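Local coordinates for TnpArep for protein (Escherichia coli, PDB 4ER8) that binds repetitive extragenic palindrome hairpins and, as a transposase, cleaves and recombines the DNA elements that contain them, at residues K43-V55 with I63-W77. Numbering follows the deposited sequence.
With nucleotides of chain B.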
loop_
_atom_site.group_PDB
_atom_site.type_symbol
_atom_site.label_atom_id
_atom_site.label_comp_id
_atom_site.label_asym_id
_atom_site.label_seq_id
_atom_site.Cartn_x
_atom_site.Cartn_y
_atom_site.Cartn_z
ATOM N N LYS A 43 -3.653 -3.408 -13.052
ATOM C CA LYS A 43 -3.397 -2.025 -13.418
ATOM C C LYS A 43 -3.690 -1.831 -14.885
ATOM O O LYS A 43 -4.362 -0.853 -15.257
ATOM C CB LYS A 43 -1.959 -1.639 -13.092
ATOM C CG LYS A 43 -1.713 -0.147 -13.077
ATOM C CD LYS A 43 -0.260 0.178 -12.696
ATOM C CE LYS A 43 0.009 1.692 -12.649
ATOM N NZ LYS A 43 -0.536 2.397 -13.854
ATOM N N ARG A 44 -3.205 -2.778 -15.699
ATOM C CA ARG A 44 -3.494 -2.826 -17.150
ATOM C C ARG A 44 -5.008 -2.755 -17.459
ATOM O O ARG A 44 -5.450 -1.915 -18.257
ATOM C CB ARG A 44 -2.870 -4.079 -17.810
ATOM C CG ARG A 44 -1.295 -4.111 -17.886
ATOM C CD ARG A 44 -0.692 -5.469 -18.414
ATOM N NE ARG A 44 -1.362 -5.955 -19.633
ATOM C CZ ARG A 44 -2.197 -7.003 -19.692
ATOM N NH1 ARG A 44 -2.465 -7.722 -18.599
ATOM N NH2 ARG A 44 -2.762 -7.341 -20.856
ATOM N N ASP A 45 -5.798 -3.604 -16.795
ATOM C CA ASP A 45 -7.236 -3.720 -17.080
ATOM C C ASP A 45 -8.085 -2.565 -16.529
ATOM O O ASP A 45 -9.140 -2.223 -17.081
ATOM C CB ASP A 45 -7.740 -5.089 -16.604
ATOM C CG ASP A 45 -6.894 -6.251 -17.173
ATOM O OD1 ASP A 45 -6.467 -6.148 -18.355
ATOM O OD2 ASP A 45 -6.639 -7.259 -16.455
ATOM N N ARG A 46 -7.612 -1.961 -15.441
ATOM C CA ARG A 46 -8.334 -0.861 -14.802
ATOM C C ARG A 46 -7.296 0.153 -14.413
ATOM O O ARG A 46 -6.801 0.124 -13.289
ATOM C CB ARG A 46 -9.090 -1.353 -13.576
ATOM C CG ARG A 46 -10.108 -2.467 -13.867
ATOM C CD ARG A 46 -10.711 -3.011 -12.585
ATOM N NE ARG A 46 -11.567 -4.175 -12.794
ATOM C CZ ARG A 46 -12.895 -4.144 -12.753
ATOM N NH1 ARG A 46 -13.529 -2.994 -12.510
ATOM N NH2 ARG A 46 -13.586 -5.267 -12.949
ATOM N N PRO A 47 -6.915 1.034 -15.356
ATOM C CA PRO A 47 -5.779 1.948 -15.104
ATOM C C PRO A 47 -5.869 2.740 -13.790
ATOM O O PRO A 47 -6.955 3.171 -13.382
ATOM C CB PRO A 47 -5.796 2.905 -16.326
ATOM C CG PRO A 47 -7.100 2.658 -17.018
ATOM C CD PRO A 47 -7.466 1.212 -16.708
ATOM N N PHE A 48 -4.732 2.892 -13.119
ATOM C CA PHE A 48 -4.613 3.883 -12.031
ATOM C C PHE A 48 -3.168 4.343 -11.893
ATOM O O PHE A 48 -2.274 3.730 -12.468
ATOM C CB PHE A 48 -5.159 3.356 -10.692
ATOM C CG PHE A 48 -4.406 2.169 -10.141
ATOM C CD1 PHE A 48 -3.440 2.343 -9.167
ATOM C CD2 PHE A 48 -4.699 0.876 -10.578
ATOM C CE1 PHE A 48 -2.773 1.241 -8.633
ATOM C CE2 PHE A 48 -4.043 -0.204 -10.079
ATOM C CZ PHE A 48 -3.063 -0.045 -9.106
ATOM N N GLU A 49 -2.951 5.411 -11.128
ATOM C CA GLU A 49 -1.600 5.862 -10.835
ATOM C C GLU A 49 -1.179 5.461 -9.408
ATOM O O GLU A 49 -1.868 5.789 -8.427
ATOM C CB GLU A 49 -1.486 7.378 -11.044
ATOM C CG GLU A 49 -0.168 7.813 -11.717
ATOM C CD GLU A 49 0.339 9.164 -11.193
ATOM O OE1 GLU A 49 1.589 9.353 -11.136
ATOM O OE2 GLU A 49 -0.504 10.026 -10.821
ATOM N N ILE A 50 -0.078 4.718 -9.316
ATOM C CA ILE A 50 0.549 4.420 -8.049
ATOM C C ILE A 50 1.370 5.631 -7.598
ATOM O O ILE A 50 2.516 5.803 -8.026
ATOM C CB ILE A 50 1.486 3.218 -8.131
ATOM C CG1 ILE A 50 0.733 1.968 -8.600
ATOM C CG2 ILE A 50 2.135 2.973 -6.772
ATOM C CD1 ILE A 50 1.567 0.634 -8.598
ATOM N N ASN A 51 0.784 6.456 -6.725
ATOM C CA ASN A 51 1.494 7.567 -6.117
ATOM C C ASN A 51 2.620 7.031 -5.232
ATOM O O ASN A 51 3.770 7.499 -5.334
ATOM C CB ASN A 51 0.543 8.433 -5.316
ATOM C CG ASN A 51 -0.375 9.245 -6.188
ATOM O OD1 ASN A 51 0.014 10.277 -6.696
ATOM N ND2 ASN A 51 -1.609 8.794 -6.352
ATOM N N ALA A 52 2.303 6.042 -4.394
ATOM C CA ALA A 52 3.320 5.363 -3.624
ATOM C C ALA A 52 2.882 3.994 -3.106
ATOM O O ALA A 52 1.694 3.721 -2.993
ATOM C CB ALA A 52 3.794 6.233 -2.483
ATOM N N TRP A 53 3.852 3.145 -2.771
ATOM C CA TRP A 53 3.512 1.845 -2.257
ATOM C C TRP A 53 4.692 1.270 -1.461
ATOM O O TRP A 53 5.819 1.406 -1.905
ATOM C CB TRP A 53 3.170 0.967 -3.458
ATOM C CG TRP A 53 2.312 -0.225 -3.227
ATOM C CD1 TRP A 53 2.428 -1.160 -2.230
ATOM C CD2 TRP A 53 1.240 -0.667 -4.074
ATOM N NE1 TRP A 53 1.456 -2.133 -2.393
ATOM C CE2 TRP A 53 0.736 -1.857 -3.529
ATOM C CE3 TRP A 53 0.657 -0.160 -5.249
ATOM C CZ2 TRP A 53 -0.333 -2.548 -4.115
ATOM C CZ3 TRP A 53 -0.403 -0.836 -5.822
ATOM C CH2 TRP A 53 -0.897 -2.010 -5.258
ATOM N N VAL A 54 4.443 0.699 -0.275
ATOM C CA VAL A 54 5.381 -0.247 0.336
ATOM C C VAL A 54 4.758 -1.627 0.438
ATOM O O VAL A 54 3.550 -1.780 0.661
ATOM C CB VAL A 54 5.703 0.015 1.801
ATOM C CG1 VAL A 54 6.946 0.774 1.960
ATOM C CG2 VAL A 54 4.513 0.603 2.538
ATOM N N VAL A 55 5.613 -2.629 0.366
ATOM C CA VAL A 55 5.225 -3.970 0.726
ATOM C C VAL A 55 6.049 -4.418 1.922
ATOM O O VAL A 55 7.272 -4.343 1.926
ATOM C CB VAL A 55 5.528 -4.910 -0.394
ATOM C CG1 VAL A 55 5.091 -6.333 0.002
ATOM C CG2 VAL A 55 4.862 -4.406 -1.679
ATOM N N ILE A 63 -0.734 4.515 -1.912
ATOM C CA ILE A 63 -1.567 5.639 -2.395
ATOM C C ILE A 63 -1.877 5.570 -3.898
ATOM O O ILE A 63 -0.949 5.430 -4.709
ATOM C CB ILE A 63 -0.907 6.971 -2.121
ATOM C CG1 ILE A 63 -0.654 7.142 -0.619
ATOM C CG2 ILE A 63 -1.799 8.069 -2.605
ATOM C CD1 ILE A 63 0.353 8.271 -0.255
ATOM N N TRP A 64 -3.159 5.657 -4.253
ATOM C CA TRP A 64 -3.583 5.622 -5.675
ATOM C C TRP A 64 -4.324 6.868 -6.080
ATOM O O TRP A 64 -4.951 7.541 -5.258
ATOM C CB TRP A 64 -4.586 4.503 -5.992
ATOM C CG TRP A 64 -4.181 3.125 -5.703
ATOM C CD1 TRP A 64 -2.933 2.678 -5.446
ATOM C CD2 TRP A 64 -5.038 1.975 -5.704
ATOM N NE1 TRP A 64 -2.963 1.317 -5.221
ATOM C CE2 TRP A 64 -4.243 0.863 -5.397
ATOM C CE3 TRP A 64 -6.403 1.786 -5.925
ATOM C CZ2 TRP A 64 -4.772 -0.442 -5.281
ATOM C CZ3 TRP A 64 -6.939 0.482 -5.808
ATOM C CH2 TRP A 64 -6.121 -0.606 -5.487
ATOM N N THR A 65 -4.303 7.147 -7.366
ATOM C CA THR A 65 -5.098 8.233 -7.913
ATOM C C THR A 65 -5.772 7.620 -9.109
ATOM O O THR A 65 -5.109 7.047 -9.982
ATOM C CB THR A 65 -4.224 9.395 -8.393
ATOM O OG1 THR A 65 -3.622 10.032 -7.260
ATOM C CG2 THR A 65 -5.063 10.419 -9.191
ATOM N N LEU A 66 -7.085 7.724 -9.149
ATOM C CA LEU A 66 -7.827 7.057 -10.192
ATOM C C LEU A 66 -8.138 8.035 -11.336
ATOM O O LEU A 66 -8.260 9.247 -11.098
ATOM C CB LEU A 66 -9.119 6.416 -9.635
ATOM C CG LEU A 66 -9.087 5.357 -8.526
ATOM C CD1 LEU A 66 -10.419 4.641 -8.458
ATOM C CD2 LEU A 66 -8.010 4.336 -8.684
ATOM N N PRO A 67 -8.293 7.500 -12.566
ATOM C CA PRO A 67 -8.632 8.219 -13.777
ATOM C C PRO A 67 -9.788 9.176 -13.567
ATOM O O PRO A 67 -10.534 9.055 -12.598
ATOM C CB PRO A 67 -9.085 7.097 -14.699
ATOM C CG PRO A 67 -8.240 5.929 -14.282
ATOM C CD PRO A 67 -8.199 6.041 -12.810
ATOM N N GLU A 68 -9.938 10.139 -14.465
ATOM C CA GLU A 68 -11.033 11.089 -14.341
ATOM C C GLU A 68 -12.307 10.276 -14.489
ATOM O O GLU A 68 -12.313 9.297 -15.216
ATOM C CB GLU A 68 -10.939 12.187 -15.404
ATOM C CG GLU A 68 -11.763 13.427 -15.055
ATOM C CD GLU A 68 -11.560 13.873 -13.573
ATOM O OE1 GLU A 68 -12.345 13.397 -12.686
ATOM O OE2 GLU A 68 -10.608 14.675 -13.310
ATOM N N GLY A 69 -13.356 10.653 -13.773
ATOM C CA GLY A 69 -14.642 9.939 -13.840
ATOM C C GLY A 69 -14.722 8.564 -13.176
ATOM O O GLY A 69 -15.768 7.943 -13.200
ATOM N N ASP A 70 -13.630 8.103 -12.571
ATOM C CA ASP A 70 -13.509 6.749 -12.036
ATOM C C ASP A 70 -13.365 6.819 -10.491
ATOM O O ASP A 70 -12.434 7.448 -9.978
ATOM C CB ASP A 70 -12.290 6.067 -12.670
ATOM C CG ASP A 70 -12.204 4.569 -12.360
ATOM O OD1 ASP A 70 -11.662 3.778 -13.180
ATOM O OD2 ASP A 70 -12.657 4.165 -11.278
ATOM N N ASP A 71 -14.290 6.188 -9.761
ATOM C CA ASP A 71 -14.219 6.161 -8.305
ATOM C C ASP A 71 -13.974 4.750 -7.733
ATOM O O ASP A 71 -14.024 4.545 -6.519
ATOM C CB ASP A 71 -15.484 6.798 -7.689
ATOM C CG ASP A 71 -16.799 6.041 -8.054
ATOM O OD1 ASP A 71 -16.735 4.972 -8.702
ATOM O OD2 ASP A 71 -17.908 6.520 -7.713
ATOM N N ASP A 72 -13.674 3.781 -8.590
ATOM C CA ASP A 72 -13.827 2.385 -8.198
ATOM C C ASP A 72 -12.559 1.691 -7.760
ATOM O O ASP A 72 -12.078 0.773 -8.439
ATOM C CB ASP A 72 -14.526 1.603 -9.300
ATOM C CG ASP A 72 -14.801 0.144 -8.918
ATOM O OD1 ASP A 72 -15.368 -0.591 -9.778
ATOM O OD2 ASP A 72 -14.426 -0.286 -7.787
ATOM N N PHE A 73 -12.026 2.091 -6.606
ATOM C CA PHE A 73 -10.902 1.333 -6.016
ATOM C C PHE A 73 -11.321 -0.054 -5.505
ATOM O O PHE A 73 -10.482 -0.925 -5.326
ATOM C CB PHE A 73 -10.233 2.122 -4.895
ATOM C CG PHE A 73 -11.200 2.628 -3.854
ATOM C CD1 PHE A 73 -11.632 1.785 -2.814
ATOM C CD2 PHE A 73 -11.693 3.932 -3.927
ATOM C CE1 PHE A 73 -12.529 2.232 -1.875
ATOM C CE2 PHE A 73 -12.608 4.385 -2.997
ATOM C CZ PHE A 73 -13.010 3.527 -1.941
ATOM N N SER A 74 -12.612 -0.250 -5.277
ATOM C CA SER A 74 -13.101 -1.510 -4.729
ATOM C C SER A 74 -12.757 -2.681 -5.637
ATOM O O SER A 74 -12.005 -3.616 -5.250
ATOM C CB SER A 74 -14.604 -1.448 -4.458
ATOM O OG SER A 74 -14.893 -0.686 -3.297
ATOM N N SER A 75 -13.252 -2.595 -6.867
ATOM C CA SER A 75 -12.923 -3.609 -7.879
ATOM C C SER A 75 -11.441 -3.834 -7.944
ATOM O O SER A 75 -10.966 -4.972 -7.884
ATOM C CB SER A 75 -13.417 -3.133 -9.217
ATOM O OG SER A 75 -14.803 -2.918 -9.130
ATOM N N ARG A 76 -10.698 -2.735 -8.054
ATOM C CA ARG A 76 -9.283 -2.846 -8.242
ATOM C C ARG A 76 -8.659 -3.675 -7.130
ATOM O O ARG A 76 -7.851 -4.537 -7.413
ATOM C CB ARG A 76 -8.634 -1.472 -8.423
ATOM C CG ARG A 76 -9.113 -0.734 -9.708
ATOM C CD ARG A 76 -8.544 0.682 -9.768
ATOM N NE ARG A 76 -8.745 1.406 -11.022
ATOM C CZ ARG A 76 -9.848 2.077 -11.377
ATOM N NH1 ARG A 76 -10.927 2.088 -10.605
ATOM N NH2 ARG A 76 -9.886 2.755 -12.532
ATOM N N TRP A 77 -9.068 -3.460 -5.873
ATOM C CA TRP A 77 -8.475 -4.202 -4.781
ATOM C C TRP A 77 -8.984 -5.606 -4.832
ATOM O O TRP A 77 -8.299 -6.546 -4.406
ATOM C CB TRP A 77 -8.832 -3.604 -3.425
ATOM C CG TRP A 77 -7.852 -2.604 -2.927
ATOM C CD1 TRP A 77 -8.125 -1.349 -2.533
ATOM C CD2 TRP A 77 -6.436 -2.776 -2.774
ATOM N NE1 TRP A 77 -6.975 -0.705 -2.156
ATOM C CE2 TRP A 77 -5.921 -1.563 -2.287
ATOM C CE3 TRP A 77 -5.553 -3.833 -3.018
ATOM C CZ2 TRP A 77 -4.565 -1.369 -2.017
ATOM C CZ3 TRP A 77 -4.200 -3.650 -2.735
ATOM C CH2 TRP A 77 -3.721 -2.420 -2.245
ATOM P P DC B 31 -14.990 -2.475 -0.402
ATOM O OP1 DC B 31 -14.517 -1.158 -0.818
ATOM O OP2 DC B 31 -14.593 -3.076 0.859
ATOM O "O5'" DC B 31 -16.579 -2.423 -0.462
ATOM C "C5'" DC B 31 -17.327 -1.809 -1.543
ATOM C "C4'" DC B 31 -18.811 -1.741 -1.173
ATOM O "O4'" DC B 31 -19.252 -3.121 -1.055
ATOM C "C3'" DC B 31 -19.138 -1.068 0.181
ATOM O "O3'" DC B 31 -19.947 -0.031 -0.159
ATOM C "C2'" DC B 31 -19.954 -2.079 0.964
ATOM C "C1'" DC B 31 -20.196 -3.209 -0.026
ATOM N N1 DC B 31 -19.890 -4.498 0.576
ATOM C C2 DC B 31 -20.904 -5.420 0.766
ATOM O O2 DC B 31 -22.030 -5.058 0.386
ATOM N N3 DC B 31 -20.585 -6.618 1.338
ATOM C C4 DC B 31 -19.327 -6.925 1.719
ATOM N N4 DC B 31 -19.003 -8.132 2.286
ATOM C C5 DC B 31 -18.297 -5.965 1.540
ATOM C C6 DC B 31 -18.610 -4.792 0.973
ATOM P P DA B 12 -17.675 -6.338 -13.089
ATOM O OP1 DA B 12 -16.508 -5.452 -12.977
ATOM O OP2 DA B 12 -18.657 -6.062 -14.158
ATOM O "O5'" DA B 12 -17.148 -7.856 -13.107
ATOM C "C5'" DA B 12 -16.162 -8.272 -12.220
ATOM C "C4'" DA B 12 -15.796 -9.728 -12.446
ATOM O "O4'" DA B 12 -16.905 -10.600 -12.097
ATOM C "C3'" DA B 12 -15.504 -10.053 -13.907
ATOM O "O3'" DA B 12 -14.563 -11.127 -13.981
ATOM C "C2'" DA B 12 -16.859 -10.492 -14.470
ATOM C "C1'" DA B 12 -17.374 -11.290 -13.276
ATOM N N9 DA B 12 -18.830 -11.382 -13.259
ATOM C C8 DA B 12 -19.721 -10.654 -14.012
ATOM N N7 DA B 12 -20.983 -10.936 -13.766
ATOM C C5 DA B 12 -20.902 -11.923 -12.788
ATOM C C6 DA B 12 -21.894 -12.654 -12.089
ATOM N N6 DA B 12 -23.205 -12.474 -12.306
ATOM N N1 DA B 12 -21.491 -13.568 -11.160
ATOM C C2 DA B 12 -20.169 -13.731 -10.949
ATOM N N3 DA B 12 -19.150 -13.112 -11.553
ATOM C C4 DA B 12 -19.589 -12.211 -12.459
#
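Arg46 lies across the first turn of helix 73-87, against Arg76 and Ser75. Its CB lies over one face of the Arg76 guanidinium, and CD passes Arg76 CG. The chain, extended from CG to NE, carries the guanidinium to Ser75. NE and then CZ pass Ser75 CB, CZ at 3.7 Å, and this CB sits over one face, 3.3 Å from NH1 of Arg46. At the edge, Arg46 NH2 gives a nearly straight bond of 2.9 Å (172°) to OP1 of DA12 of chain B. Ser74 OG bonds OP1 of DC31 of chain B. Strands 49-55 and 59-65 form an antiparallel hairpin of the central sheet of this HUH nuclease. Asp72 caps helix 73-87, its OD2 accepting from Ser75 N. Arg76 NE donates to Arg46 O at 3.2 Å, from above the carbonyl plane, while Arg76 NH1 makes a salt-bridging hydrogen bond to Asp70 OD2. An alanine in place of Arg76 would probably leave Asp70 without its charge partner and Arg46 O without this donor. Asn51 and Ala52 both face Ile63, a classic beta bulge. Asn51 ND2 donates to Thr65 OG1, near the amide plane. CE1 of Phe48 sits over one face of Trp64, 3.4 Å from its NE1, with the Phe48 and five-membered ring planes 37° apart. Trp53 brings CZ3 to the edge of Trp64 and CZ2 to CH2 of Trp77, at 3.9 Å.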